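Local coordinates for phosphate-specific transport system accessory protein PhoU homolog (Streptococcus pneumoniae, PDB 2I0M) that probably takes part in regulating phosphate uptake, acting as an all-helical homodimer that carries bound zinc, at residues K37-A42 with A103-K108; E43-K48 with H96-A101; E153-Y158 with H189-A194; A161-I166 with Q182-I187. All coordinates share one frame; numbering follows the deposited sequence.

Contact 1 (K37-A42 with A103-K108); sequences KDKEMA and AVLQLK
Lys-39 NZ reaches across to two backbone carbonyls at the end of the facing segment. The firm bond runs from Lys-39 NZ to Leu-107 O, 2.7 Å. The C=O···N angle of 161° places the ammonium group almost straight ahead of this carbonyl. A second bond, from NZ to Leu-105 O, is weak. The lysine gets there by running extended beyond CG, with CG opposite the carbonyl carbon about CA–CB (chi1 -68°). On the way Lys-39 CE passes Val-104 O at 3.7 Å, so the aliphatic part runs past the Val-104 carbonyl oxygen before the charge meets Leu-107 O.

At the foot of this arm Leu-105 CD2 comes to 3.3 Å from Lys-39 O. Leu-105 CD2 is also 3.9 Å from Ala-42 CB, which in turn meets Val-104 CG1 at 4.2 Å. The side chains of Lys-37 and Leu-107 cross at about a right angle, with Lys-37 CE 3.9 Å from Leu-107 CD1, while Lys-37 NZ is bonded to Leu-34 O and Tyr-183 OH. Asp-38 caps the start of helix 39-66: Asp-38 OD2 accepts from Met-41 N at 2.9 Å, the donor standing well above the carboxylate plane.

The contact thus joins the start of helix 39-66 to the chain leaving helix 74-105. Helix 5-35 packs against Met-41 and Val-104, and helix 177-209 against Ala-103 and Leu-107.

Contact 2 (E43-K48 with H96-A101); sequences ELIINK and HMAGIA
Ile-45 lays its CG2 methyl over the small side chain of Ala-101, with Ile-45 CG2 3.8 Å from Ala-101 CB. Ile-45 CG2 also meets the main chain, lying 3.9 Å from Ala-98 CA. Its place follows from chi1 (-70°): CG1 then lies beside the backbone N, and CG2 is left on the far side of CB from that nitrogen, turned to the partner helix.

Ile-46 approaches the same alanine through its other branch. CG1 of Ile-46 is 3.9 Å from Ala-101 CB, and Ile-46 CD1 beyond it runs on past the carbonyl group, 4.1 Å from Ala-101 C. Ala-101 CB is therefore touched by two consecutive isoleucines. No polar bond links the segments, so the evidence for attachment is van der Waals contact alone. The two axes approach to 8.5 Å, a close spacing that fits the small Ala-98 and Ala-101 at the interface. The signed crossing angle is -147°, antiparallel with a clear tilt.

Behind the interface, Met-97 meets Thr-26 and Ala-27 of helix 5-35 and Phe-193 of helix 177-209, while the rings of His-96 and His-189 meet. Both segments fall within a PhoU domain, where the long helices 39-66 and 74-105, antiparallel and packed with helix 5-35, form a three-helix bundle of the kind found in PhoU proteins.

Contact 3 (E153-Y158 with H189-A194); sequences EQIDQY and HLERFA. With ZN (zinc ion), chain B.
The carboxylates of Asp-156 and Glu-191 are nearly coplanar, their planes 26° apart, and each turns a single oxygen to the zinc ion between the helices. This is the metal site of a PhoU three-helix bundle, whose E(D)-x-x-x-D motifs appear here as Asp-152 with Asp-156 and Glu-191 with Asp-195. Asp-156 OD2 binds the zinc at 2.2 Å and Glu-191 OE2 binds it at 2.0 Å. Both groups coordinate through one oxygen, since Asp-156 OD1 stays 3.3 Å from the metal and Glu-191 OE1 is farther still.

The two carboxylate oxygens, Asp-156 OD2 and Glu-191 OE2, consequently lie only 2.8 Å apart, a proximity explained by the shared cation and not by a hydrogen bond. Glu-191 reaches the metal through a bend: CG stands opposite the backbone N about CA–CB, and the chain then turns at chi2 (-75°). Asp-195 OD1 joins these two oxygens at the zinc, and Asp-152 belongs to the same site.

The helices run antiparallel with axes 9.7 Å apart; the metal bridges them on one flank and Ile-155 packs against Ala-194 beside it. Ile-155 also packs on Ser-126 and Met-129 of helix 117-136. Arg-192 faces away from this interface and comes close to Arg-192 of the second subunit. Both branches of Ile-155 converge on one methyl: Ile-155 CG2 lies 3.8 Å, and Ile-155 CD1 3.7 Å, from Ala-194 CB.

Contact 4 (A161-I166 with Q182-I187); sequences ALSKEI and QYLYII
Ile-187 pushes its CD1 methyl into the facing helix, to 3.2 Å from Ser-163 OG and 3.9 Å from Leu-162 CB. Its first torsion is uncommon for isoleucine in a helix: at chi1 66° CG1 sits in the crowded position between the backbone N and the carbonyl carbon. The approach to Ser-163 OG is a tight van der Waals contact; the hydroxyl has its hydrogen bond with Tyr-159 O, one turn earlier.

Ile-166 is modelled with CD1 3.7 Å from Tyr-183 CB, a distance to be read loosely because Ile-166 CG1 sits too close to Leu-162 O. These two side chains cross at about a right angle, while the tyrosine ring leads away toward Leu-119 and Glu-116. Within the PhoU bundle these are antiparallel helices, 175° between directions and 10.2 Å between axes, and the longer aliphatic chains span that gap. Leu-184 and Ile-166 lie alongside, pointing opposite ways, with Leu-184 CD2 4.0 Å from Ile-166 CB. With CG of Leu-184 beside its backbone N (chi1 -74°) and chi2 fully extended, Leu-184 CD2 also comes near Ser-163 CA, at 4.2 Å. The leucine packs on Ile-167 of its own chain and on Tyr-160 of the second subunit.

Following the chain from the N terminus, helix 5-35 ends just before contact 1 opens at 37-42, and contact 2 follows directly on helix 39-66. The return helix 74-105 meets them in reverse order, closing contact 2 at 96-101 and then contact 1, so the shorter loop lies within the longer. Later, contact 3 opens on helix 152-168 and contact 4 next; helix 177-209 closes contact 4 first, giving a second nest. The two nests are in series and none cross; contact 2 lies in the first PhoU domain, contacts 3 and 4 in the second. Spatially they meet: 103-108 touches 182-187, and 96-101 touches 189-194, joining helices 74-105 and 177-209.

Contact 1 (K37-A42 with A103-K108)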
loop_
_atom_site.group_PDB
_atom_site.type_symbol
_atom_site.label_atom_id
_atom_site.label_comp_id
_atom_site.label_asym_id
_atom_site.label_seq_id
_atom_site.Cartn_x
_atom_site.Cartn_y
_atom_site.Cartn_z
ATOM N N LYS A 37 3.247 26.883 3.393
ATOM C CA LYS A 37 1.785 27.074 3.399
ATOM C C LYS A 37 1.261 27.646 2.075
ATOM O O LYS A 37 0.379 28.511 2.057
ATOM C CB LYS A 37 1.344 27.953 4.587
ATOM C CG LYS A 37 0.899 27.177 5.826
ATOM C CD LYS A 37 2.081 26.673 6.636
ATOM C CE LYS A 37 1.759 25.360 7.323
ATOM N NZ LYS A 37 2.961 24.799 7.999
ATOM N N ASP A 38 1.819 27.152 0.971
ATOM C CA ASP A 38 1.491 27.635 -0.365
ATOM C C ASP A 38 0.297 26.859 -0.930
ATOM O O ASP A 38 0.456 25.827 -1.603
ATOM C CB ASP A 38 2.722 27.505 -1.264
ATOM C CG ASP A 38 2.525 28.106 -2.648
ATOM O OD1 ASP A 38 3.550 28.305 -3.333
ATOM O OD2 ASP A 38 1.373 28.368 -3.066
ATOM N N LYS A 39 -0.900 27.370 -0.651
ATOM C CA LYS A 39 -2.143 26.720 -1.057
ATOM C C LYS A 39 -2.332 26.662 -2.575
ATOM O O LYS A 39 -3.046 25.801 -3.087
ATOM C CB LYS A 39 -3.342 27.383 -0.380
ATOM C CG LYS A 39 -3.376 27.150 1.126
ATOM C CD LYS A 39 -4.691 27.610 1.754
ATOM C CE LYS A 39 -4.578 27.595 3.275
ATOM N NZ LYS A 39 -5.874 27.315 3.950
ATOM N N GLU A 40 -1.673 27.570 -3.285
ATOM C CA GLU A 40 -1.722 27.598 -4.741
ATOM C C GLU A 40 -0.873 26.479 -5.342
ATOM O O GLU A 40 -1.301 25.817 -6.284
ATOM C CB GLU A 40 -1.309 28.977 -5.266
ATOM C CG GLU A 40 -2.098 30.105 -4.618
ATOM C CD GLU A 40 -1.960 31.419 -5.347
ATOM O OE1 GLU A 40 -2.994 32.106 -5.547
ATOM O OE2 GLU A 40 -0.817 31.767 -5.719
ATOM N N MET A 41 0.316 26.261 -4.779
ATOM C CA MET A 41 1.194 25.164 -5.199
ATOM C C MET A 41 0.559 23.815 -4.892
ATOM O O MET A 41 0.714 22.867 -5.661
ATOM C CB MET A 41 2.560 25.269 -4.514
ATOM C CG MET A 41 3.671 24.391 -5.099
ATOM S SD MET A 41 5.092 24.352 -3.973
ATOM C CE MET A 41 6.408 23.834 -5.061
ATOM N N ALA A 42 -0.156 23.736 -3.770
ATOM C CA ALA A 42 -0.914 22.543 -3.423
ATOM C C ALA A 42 -1.924 22.196 -4.515
ATOM O O ALA A 42 -2.053 21.026 -4.888
ATOM C CB ALA A 42 -1.604 22.708 -2.076
ATOM N N ALA A 103 -4.397 18.262 2.327
ATOM C CA ALA A 103 -4.355 18.629 3.741
ATOM C C ALA A 103 -3.853 20.070 3.953
ATOM O O ALA A 103 -4.262 20.730 4.900
ATOM C CB ALA A 103 -3.511 17.637 4.527
ATOM N N VAL A 104 -2.971 20.541 3.069
ATOM C CA VAL A 104 -2.449 21.908 3.117
ATOM C C VAL A 104 -3.552 22.933 2.844
ATOM O O VAL A 104 -3.501 24.046 3.355
ATOM C CB VAL A 104 -1.242 22.106 2.143
ATOM C CG1 VAL A 104 -0.906 23.594 1.951
ATOM C CG2 VAL A 104 -0.014 21.334 2.640
ATOM N N LEU A 105 -4.548 22.547 2.050
ATOM C CA LEU A 105 -5.692 23.416 1.745
ATOM C C LEU A 105 -6.657 23.523 2.924
ATOM O O LEU A 105 -7.456 24.455 3.001
ATOM C CB LEU A 105 -6.462 22.902 0.524
ATOM C CG LEU A 105 -5.768 22.679 -0.819
ATOM C CD1 LEU A 105 -6.773 22.093 -1.802
ATOM C CD2 LEU A 105 -5.178 23.965 -1.358
ATOM N N GLN A 106 -6.573 22.562 3.832
ATOM C CA GLN A 106 -7.455 22.496 4.985
ATOM C C GLN A 106 -6.813 23.138 6.210
ATOM O O GLN A 106 -7.461 23.298 7.255
ATOM C CB GLN A 106 -7.850 21.040 5.265
ATOM C CG GLN A 106 -8.545 20.338 4.092
ATOM C CD GLN A 106 -9.890 20.964 3.749
ATOM O OE1 GLN A 106 -10.901 20.681 4.387
ATOM N NE2 GLN A 106 -9.904 21.815 2.730
ATOM N N LEU A 107 -5.542 23.515 6.075
ATOM C CA LEU A 107 -4.818 24.148 7.169
ATOM C C LEU A 107 -5.267 25.591 7.414
ATOM O O LEU A 107 -5.453 26.373 6.479
ATOM C CB LEU A 107 -3.303 24.076 6.953
ATOM C CG LEU A 107 -2.627 22.713 7.163
ATOM C CD1 LEU A 107 -1.125 22.810 6.922
ATOM C CD2 LEU A 107 -2.907 22.149 8.554
ATOM N N LYS A 108 -5.450 25.916 8.689
ATOM C CA LYS A 108 -5.806 27.266 9.115
ATOM C C LYS A 108 -4.657 27.867 9.908
ATOM O O LYS A 108 -4.001 27.182 10.698
ATOM C CB LYS A 108 -7.087 27.263 9.961
ATOM C CG LYS A 108 -8.294 26.591 9.308
ATOM C CD LYS A 108 -8.947 27.480 8.251
ATOM C CE LYS A 108 -10.272 26.895 7.769
ATOM N NZ LYS A 108 -10.094 25.629 7.000
#

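Contact 2 (E43-K48 with H96-A101)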
loop_
_atom_site.group_PDB
_atom_site.type_symbol
_atom_site.label_atom_id
_atom_site.label_comp_id
_atom_site.label_asym_id
_atom_site.label_seq_id
_atom_site.Cartn_x
_atom_site.Cartn_y
_atom_site.Cartn_z
ATOM N N GLU A 43 -2.619 23.216 -5.027
ATOM C CA GLU A 43 -3.649 23.034 -6.057
ATOM C C GLU A 43 -3.097 22.516 -7.382
ATOM O O GLU A 43 -3.734 21.708 -8.044
ATOM C CB GLU A 43 -4.430 24.338 -6.305
ATOM C CG GLU A 43 -5.878 24.299 -5.851
ATOM C CD GLU A 43 -6.829 24.953 -6.856
ATOM O OE1 GLU A 43 -6.644 24.748 -8.079
ATOM O OE2 GLU A 43 -7.773 25.659 -6.429
ATOM N N LEU A 44 -1.926 23.013 -7.775
ATOM C CA LEU A 44 -1.253 22.552 -8.990
ATOM C C LEU A 44 -0.795 21.098 -8.839
ATOM O O LEU A 44 -0.855 20.322 -9.796
ATOM C CB LEU A 44 -0.084 23.478 -9.375
ATOM C CG LEU A 44 -0.357 24.991 -9.530
ATOM C CD1 LEU A 44 0.937 25.792 -9.657
ATOM C CD2 LEU A 44 -1.332 25.342 -10.682
ATOM N N ILE A 45 -0.372 20.716 -7.635
ATOM C CA ILE A 45 -0.026 19.311 -7.356
ATOM C C ILE A 45 -1.246 18.399 -7.525
ATOM O O ILE A 45 -1.145 17.295 -8.085
ATOM C CB ILE A 45 0.517 19.121 -5.919
ATOM C CG1 ILE A 45 1.901 19.759 -5.780
ATOM C CG2 ILE A 45 0.526 17.623 -5.528
ATOM C CD1 ILE A 45 2.212 20.242 -4.381
ATOM N N ILE A 46 -2.383 18.850 -7.007
ATOM C CA ILE A 46 -3.601 18.067 -7.038
ATOM C C ILE A 46 -4.034 17.849 -8.493
ATOM O O ILE A 46 -4.342 16.732 -8.895
ATOM C CB ILE A 46 -4.703 18.730 -6.179
ATOM C CG1 ILE A 46 -4.271 18.742 -4.707
ATOM C CG2 ILE A 46 -6.059 18.027 -6.357
ATOM C CD1 ILE A 46 -5.042 19.733 -3.847
ATOM N N ASN A 47 -4.010 18.919 -9.280
ATOM C CA ASN A 47 -4.385 18.850 -10.687
ATOM C C ASN A 47 -3.405 18.100 -11.611
ATOM O O ASN A 47 -3.804 17.609 -12.672
ATOM C CB ASN A 47 -4.698 20.251 -11.209
ATOM C CG ASN A 47 -5.949 20.837 -10.557
ATOM O OD1 ASN A 47 -6.950 20.139 -10.377
ATOM N ND2 ASN A 47 -5.893 22.120 -10.189
ATOM N N LYS A 48 -2.137 17.999 -11.208
ATOM C CA LYS A 48 -1.146 17.283 -12.010
ATOM C C LYS A 48 -1.035 15.798 -11.681
ATOM O O LYS A 48 -0.321 15.065 -12.373
ATOM C CB LYS A 48 0.231 17.936 -11.916
ATOM C CG LYS A 48 0.375 19.170 -12.806
ATOM C CD LYS A 48 1.820 19.402 -13.237
ATOM C CE LYS A 48 2.715 19.812 -12.072
ATOM N NZ LYS A 48 3.639 20.930 -12.482
ATOM N N HIS A 96 -0.395 9.996 -2.509
ATOM C CA HIS A 96 -0.165 10.355 -1.115
ATOM C C HIS A 96 0.520 11.705 -1.001
ATOM O O HIS A 96 0.378 12.394 0.009
ATOM C CB HIS A 96 0.648 9.270 -0.382
ATOM C CG HIS A 96 -0.191 8.139 0.119
ATOM N ND1 HIS A 96 -0.151 6.881 -0.435
ATOM C CD2 HIS A 96 -1.131 8.091 1.088
ATOM C CE1 HIS A 96 -1.023 6.101 0.180
ATOM N NE2 HIS A 96 -1.633 6.812 1.109
ATOM N N MET A 97 1.242 12.084 -2.051
ATOM C CA MET A 97 1.764 13.425 -2.166
ATOM C C MET A 97 0.658 14.444 -2.542
ATOM O O MET A 97 0.668 15.574 -2.037
ATOM C CB MET A 97 2.974 13.454 -3.112
ATOM C CG MET A 97 4.197 12.626 -2.589
ATOM S SD MET A 97 4.805 13.052 -0.910
ATOM C CE MET A 97 3.863 12.022 0.183
ATOM N N ALA A 98 -0.289 14.050 -3.400
ATOM C CA ALA A 98 -1.491 14.863 -3.655
ATOM C C ALA A 98 -2.346 14.975 -2.399
ATOM O O ALA A 98 -2.998 16.001 -2.186
ATOM C CB ALA A 98 -2.337 14.285 -4.808
ATOM N N GLY A 99 -2.348 13.916 -1.587
ATOM C CA GLY A 99 -3.072 13.885 -0.318
ATOM C C GLY A 99 -2.560 14.922 0.664
ATOM O O GLY A 99 -3.351 15.610 1.294
ATOM N N ILE A 100 -1.235 15.047 0.762
ATOM C CA ILE A 100 -0.573 16.084 1.575
ATOM C C ILE A 100 -0.912 17.500 1.076
ATOM O O ILE A 100 -1.142 18.425 1.866
ATOM C CB ILE A 100 0.962 15.896 1.593
ATOM C CG1 ILE A 100 1.343 14.625 2.345
ATOM C CG2 ILE A 100 1.655 17.098 2.236
ATOM C CD1 ILE A 100 2.868 14.450 2.593
ATOM N N ALA A 101 -0.944 17.653 -0.241
ATOM C CA ALA A 101 -1.353 18.905 -0.846
ATOM C C ALA A 101 -2.792 19.256 -0.479
ATOM O O ALA A 101 -3.075 20.414 -0.214
ATOM C CB ALA A 101 -1.155 18.863 -2.367
#

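Contact 3 (E153-Y158 with H189-A194)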
loop_
_atom_site.group_PDB
_atom_site.type_symbol
_atom_site.label_atom_id
_atom_site.label_comp_id
_atom_site.label_asym_id
_atom_site.label_seq_id
_atom_site.Cartn_x
_atom_site.Cartn_y
_atom_site.Cartn_z
ATOM N N GLU A 153 12.032 1.765 9.172
ATOM C CA GLU A 153 11.970 1.688 10.641
ATOM C C GLU A 153 11.943 3.090 11.252
ATOM O O GLU A 153 11.093 3.384 12.083
ATOM C CB GLU A 153 13.142 0.870 11.232
ATOM C CG GLU A 153 12.848 0.261 12.630
ATOM C CD GLU A 153 14.084 -0.330 13.353
ATOM O OE1 GLU A 153 15.156 -0.517 12.727
ATOM O OE2 GLU A 153 13.984 -0.619 14.568
ATOM N N GLN A 154 12.853 3.957 10.808
ATOM C CA GLN A 154 12.924 5.336 11.307
ATOM C C GLN A 154 11.676 6.176 11.000
ATOM O O GLN A 154 11.223 6.956 11.850
ATOM C CB GLN A 154 14.179 6.049 10.794
ATOM C CG GLN A 154 15.445 5.672 11.531
ATOM C CD GLN A 154 16.245 4.595 10.816
ATOM O OE1 GLN A 154 16.210 3.418 11.203
ATOM N NE2 GLN A 154 16.981 4.993 9.768
ATOM N N ILE A 155 11.141 6.027 9.789
ATOM C CA ILE A 155 9.912 6.716 9.404
ATOM C C ILE A 155 8.714 6.294 10.257
ATOM O O ILE A 155 7.905 7.141 10.655
ATOM C CB ILE A 155 9.674 6.659 7.879
ATOM C CG1 ILE A 155 10.416 7.847 7.243
ATOM C CG2 ILE A 155 8.197 6.762 7.526
ATOM C CD1 ILE A 155 10.855 7.609 5.892
ATOM N N ASP A 156 8.636 4.998 10.566
ATOM C CA ASP A 156 7.656 4.474 11.505
ATOM C C ASP A 156 7.787 5.120 12.887
ATOM O O ASP A 156 6.784 5.475 13.504
ATOM C CB ASP A 156 7.769 2.948 11.600
ATOM C CG ASP A 156 7.160 2.239 10.392
ATOM O OD1 ASP A 156 7.351 1.002 10.260
ATOM O OD2 ASP A 156 6.490 2.917 9.576
ATOM N N GLN A 157 9.024 5.271 13.358
ATOM C CA GLN A 157 9.316 5.935 14.631
ATOM C C GLN A 157 8.884 7.399 14.611
ATOM O O GLN A 157 8.270 7.879 15.553
ATOM C CB GLN A 157 10.798 5.812 14.971
ATOM C CG GLN A 157 11.209 4.397 15.336
ATOM C CD GLN A 157 12.724 4.178 15.376
ATOM O OE1 GLN A 157 13.182 3.036 15.412
ATOM N NE2 GLN A 157 13.498 5.263 15.380
ATOM N N TYR A 158 9.184 8.093 13.527
ATOM C CA TYR A 158 8.635 9.426 13.311
ATOM C C TYR A 158 7.114 9.381 13.322
ATOM O O TYR A 158 6.476 10.228 13.934
ATOM C CB TYR A 158 9.117 10.036 11.989
ATOM C CG TYR A 158 10.549 10.523 11.973
ATOM C CD1 TYR A 158 11.018 11.425 12.926
ATOM C CD2 TYR A 158 11.426 10.110 10.971
ATOM C CE1 TYR A 158 12.335 11.884 12.898
ATOM C CE2 TYR A 158 12.746 10.566 10.925
ATOM C CZ TYR A 158 13.195 11.450 11.894
ATOM O OH TYR A 158 14.498 11.890 11.849
ATOM N N HIS A 189 0.334 10.013 5.197
ATOM C CA HIS A 189 0.693 10.033 3.778
ATOM C C HIS A 189 2.179 9.789 3.556
ATOM O O HIS A 189 2.555 9.121 2.593
ATOM C CB HIS A 189 0.273 11.339 3.110
ATOM C CG HIS A 189 -1.195 11.427 2.832
ATOM N ND1 HIS A 189 -1.878 10.453 2.138
ATOM C CD2 HIS A 189 -2.107 12.384 3.136
ATOM C CE1 HIS A 189 -3.153 10.790 2.046
ATOM N NE2 HIS A 189 -3.320 11.956 2.645
ATOM N N LEU A 190 3.006 10.335 4.441
ATOM C CA LEU A 190 4.448 10.144 4.394
ATOM C C LEU A 190 4.811 8.728 4.779
ATOM O O LEU A 190 5.696 8.122 4.172
ATOM C CB LEU A 190 5.167 11.122 5.337
ATOM C CG LEU A 190 5.462 12.531 4.828
ATOM C CD1 LEU A 190 6.035 13.409 5.930
ATOM C CD2 LEU A 190 6.418 12.455 3.643
ATOM N N GLU A 191 4.135 8.205 5.800
ATOM C CA GLU A 191 4.396 6.857 6.254
ATOM C C GLU A 191 4.079 5.851 5.124
ATOM O O GLU A 191 4.883 4.953 4.881
ATOM C CB GLU A 191 3.631 6.564 7.558
ATOM C CG GLU A 191 4.090 5.306 8.312
ATOM C CD GLU A 191 3.629 3.999 7.656
ATOM O OE1 GLU A 191 2.556 3.993 7.014
ATOM O OE2 GLU A 191 4.342 2.979 7.788
ATOM N N ARG A 192 2.938 6.022 4.439
ATOM C CA ARG A 192 2.558 5.207 3.264
ATOM C C ARG A 192 3.513 5.345 2.080
ATOM O O ARG A 192 3.921 4.340 1.493
ATOM C CB ARG A 192 1.138 5.531 2.775
ATOM C CG ARG A 192 0.045 5.277 3.758
ATOM C CD ARG A 192 -0.133 3.804 4.014
ATOM N NE ARG A 192 -1.004 3.181 3.014
ATOM C CZ ARG A 192 -0.563 2.605 1.905
ATOM N NH1 ARG A 192 0.744 2.549 1.651
ATOM N NH2 ARG A 192 -1.423 2.065 1.061
ATOM N N PHE A 193 3.839 6.586 1.724
ATOM C CA PHE A 193 4.874 6.906 0.732
ATOM C C PHE A 193 6.114 6.051 0.930
ATOM O O PHE A 193 6.579 5.396 0.003
ATOM C CB PHE A 193 5.242 8.391 0.852
ATOM C CG PHE A 193 6.189 8.895 -0.193
ATOM C CD1 PHE A 193 5.724 9.303 -1.439
ATOM C CD2 PHE A 193 7.541 9.038 0.092
ATOM C CE1 PHE A 193 6.610 9.821 -2.404
ATOM C CE2 PHE A 193 8.433 9.544 -0.865
ATOM C CZ PHE A 193 7.961 9.936 -2.113
ATOM N N ALA A 194 6.623 6.046 2.157
ATOM C CA ALA A 194 7.846 5.326 2.498
ATOM C C ALA A 194 7.671 3.806 2.480
ATOM O O ALA A 194 8.581 3.074 2.107
ATOM C CB ALA A 194 8.387 5.802 3.846
HETATM ZN ZN ZN B . 6.203 2.362 7.456
#

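Contact 4 (A161-I166 with Q182-I187)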
loop_
_atom_site.group_PDB
_atom_site.type_symbol
_atom_site.label_atom_id
_atom_site.label_comp_id
_atom_site.label_asym_id
_atom_site.label_seq_id
_atom_site.Cartn_x
_atom_site.Cartn_y
_atom_site.Cartn_z
ATOM N N ALA A 161 5.789 8.741 17.131
ATOM C CA ALA A 161 6.145 9.912 17.911
ATOM C C ALA A 161 5.286 11.110 17.536
ATOM O O ALA A 161 4.781 11.810 18.407
ATOM C CB ALA A 161 7.627 10.245 17.744
ATOM N N LEU A 162 5.115 11.355 16.244
ATOM C CA LEU A 162 4.310 12.496 15.828
ATOM C C LEU A 162 2.810 12.278 16.072
ATOM O O LEU A 162 2.093 13.232 16.354
ATOM C CB LEU A 162 4.615 12.896 14.384
ATOM C CG LEU A 162 5.875 13.762 14.222
ATOM C CD1 LEU A 162 6.530 13.578 12.871
ATOM C CD2 LEU A 162 5.569 15.252 14.465
ATOM N N SER A 163 2.349 11.027 15.995
ATOM C CA SER A 163 0.958 10.708 16.300
ATOM C C SER A 163 0.652 10.920 17.776
ATOM O O SER A 163 -0.328 11.583 18.114
ATOM C CB SER A 163 0.622 9.274 15.895
ATOM O OG SER A 163 0.798 9.105 14.505
ATOM N N LYS A 164 1.497 10.358 18.643
ATOM C CA LYS A 164 1.387 10.531 20.089
ATOM C C LYS A 164 1.367 12.012 20.461
ATOM O O LYS A 164 0.568 12.434 21.301
ATOM C CB LYS A 164 2.549 9.840 20.806
ATOM C CG LYS A 164 2.436 8.330 20.904
ATOM C CD LYS A 164 3.547 7.763 21.789
ATOM C CE LYS A 164 3.247 6.326 22.250
ATOM N NZ LYS A 164 3.387 5.290 21.167
ATOM N N GLU A 165 2.244 12.793 19.826
ATOM C CA GLU A 165 2.335 14.227 20.095
ATOM C C GLU A 165 1.075 14.967 19.654
ATOM O O GLU A 165 0.499 15.725 20.435
ATOM C CB GLU A 165 3.576 14.828 19.425
ATOM C CG GLU A 165 3.662 16.352 19.465
ATOM C CD GLU A 165 4.640 16.906 18.433
ATOM O OE1 GLU A 165 5.280 16.102 17.714
ATOM O OE2 GLU A 165 4.775 18.145 18.340
ATOM N N ILE A 166 0.640 14.732 18.416
ATOM C CA ILE A 166 -0.470 15.500 17.842
ATOM C C ILE A 166 -1.790 15.298 18.594
ATOM O O ILE A 166 -2.453 16.271 18.941
ATOM C CB ILE A 166 -0.641 15.268 16.311
ATOM C CG1 ILE A 166 0.656 15.590 15.565
ATOM C CG2 ILE A 166 -1.764 16.140 15.753
ATOM C CD1 ILE A 166 0.651 15.208 14.093
ATOM N N GLN A 182 -5.539 17.221 10.215
ATOM C CA GLN A 182 -4.821 17.431 8.960
ATOM C C GLN A 182 -3.361 16.975 9.044
ATOM O O GLN A 182 -2.861 16.315 8.122
ATOM C CB GLN A 182 -4.940 18.888 8.493
ATOM C CG GLN A 182 -6.368 19.331 8.117
ATOM C CD GLN A 182 -7.067 18.387 7.128
ATOM O OE1 GLN A 182 -6.480 17.964 6.126
ATOM N NE2 GLN A 182 -8.326 18.064 7.406
ATOM N N TYR A 183 -2.688 17.303 10.145
ATOM C CA TYR A 183 -1.332 16.810 10.395
ATOM C C TYR A 183 -1.264 15.303 10.669
ATOM O O TYR A 183 -0.224 14.680 10.450
ATOM C CB TYR A 183 -0.657 17.592 11.518
ATOM C CG TYR A 183 -0.123 18.928 11.071
ATOM C CD1 TYR A 183 1.118 19.027 10.454
ATOM C CD2 TYR A 183 -0.859 20.100 11.264
ATOM C CE1 TYR A 183 1.621 20.255 10.042
ATOM C CE2 TYR A 183 -0.369 21.330 10.849
ATOM C CZ TYR A 183 0.872 21.399 10.237
ATOM O OH TYR A 183 1.368 22.614 9.818
ATOM N N LEU A 184 -2.359 14.714 11.142
ATOM C CA LEU A 184 -2.431 13.259 11.237
ATOM C C LEU A 184 -2.421 12.639 9.841
ATOM O O LEU A 184 -1.656 11.705 9.595
ATOM C CB LEU A 184 -3.644 12.779 12.056
ATOM C CG LEU A 184 -3.587 12.958 13.583
ATOM C CD1 LEU A 184 -4.861 12.439 14.252
ATOM C CD2 LEU A 184 -2.348 12.308 14.215
ATOM N N TYR A 185 -3.243 13.173 8.932
ATOM C CA TYR A 185 -3.280 12.691 7.545
ATOM C C TYR A 185 -1.918 12.828 6.893
ATOM O O TYR A 185 -1.430 11.874 6.294
ATOM C CB TYR A 185 -4.308 13.442 6.703
ATOM C CG TYR A 185 -5.732 13.355 7.202
ATOM C CD1 TYR A 185 -6.196 12.222 7.885
ATOM C CD2 TYR A 185 -6.633 14.389 6.952
ATOM C CE1 TYR A 185 -7.503 12.146 8.327
ATOM C CE2 TYR A 185 -7.945 14.318 7.393
ATOM C CZ TYR A 185 -8.375 13.196 8.073
ATOM O OH TYR A 185 -9.682 13.124 8.518
ATOM N N ILE A 186 -1.303 14.006 7.036
ATOM C CA ILE A 186 -0.011 14.294 6.433
ATOM C C ILE A 186 1.033 13.248 6.813
ATOM O O ILE A 186 1.741 12.725 5.946
ATOM C CB ILE A 186 0.493 15.724 6.791
ATOM C CG1 ILE A 186 -0.296 16.764 5.997
ATOM C CG2 ILE A 186 1.997 15.855 6.526
ATOM C CD1 ILE A 186 -0.313 18.142 6.610
ATOM N N ILE A 187 1.128 12.941 8.102
ATOM C CA ILE A 187 2.140 11.987 8.548
ATOM C C ILE A 187 1.797 10.564 8.107
ATOM O O ILE A 187 2.695 9.769 7.863
ATOM C CB ILE A 187 2.473 12.092 10.074
ATOM C CG1 ILE A 187 1.285 11.699 10.951
ATOM C CG2 ILE A 187 2.965 13.494 10.395
ATOM C CD1 ILE A 187 1.672 11.305 12.369
#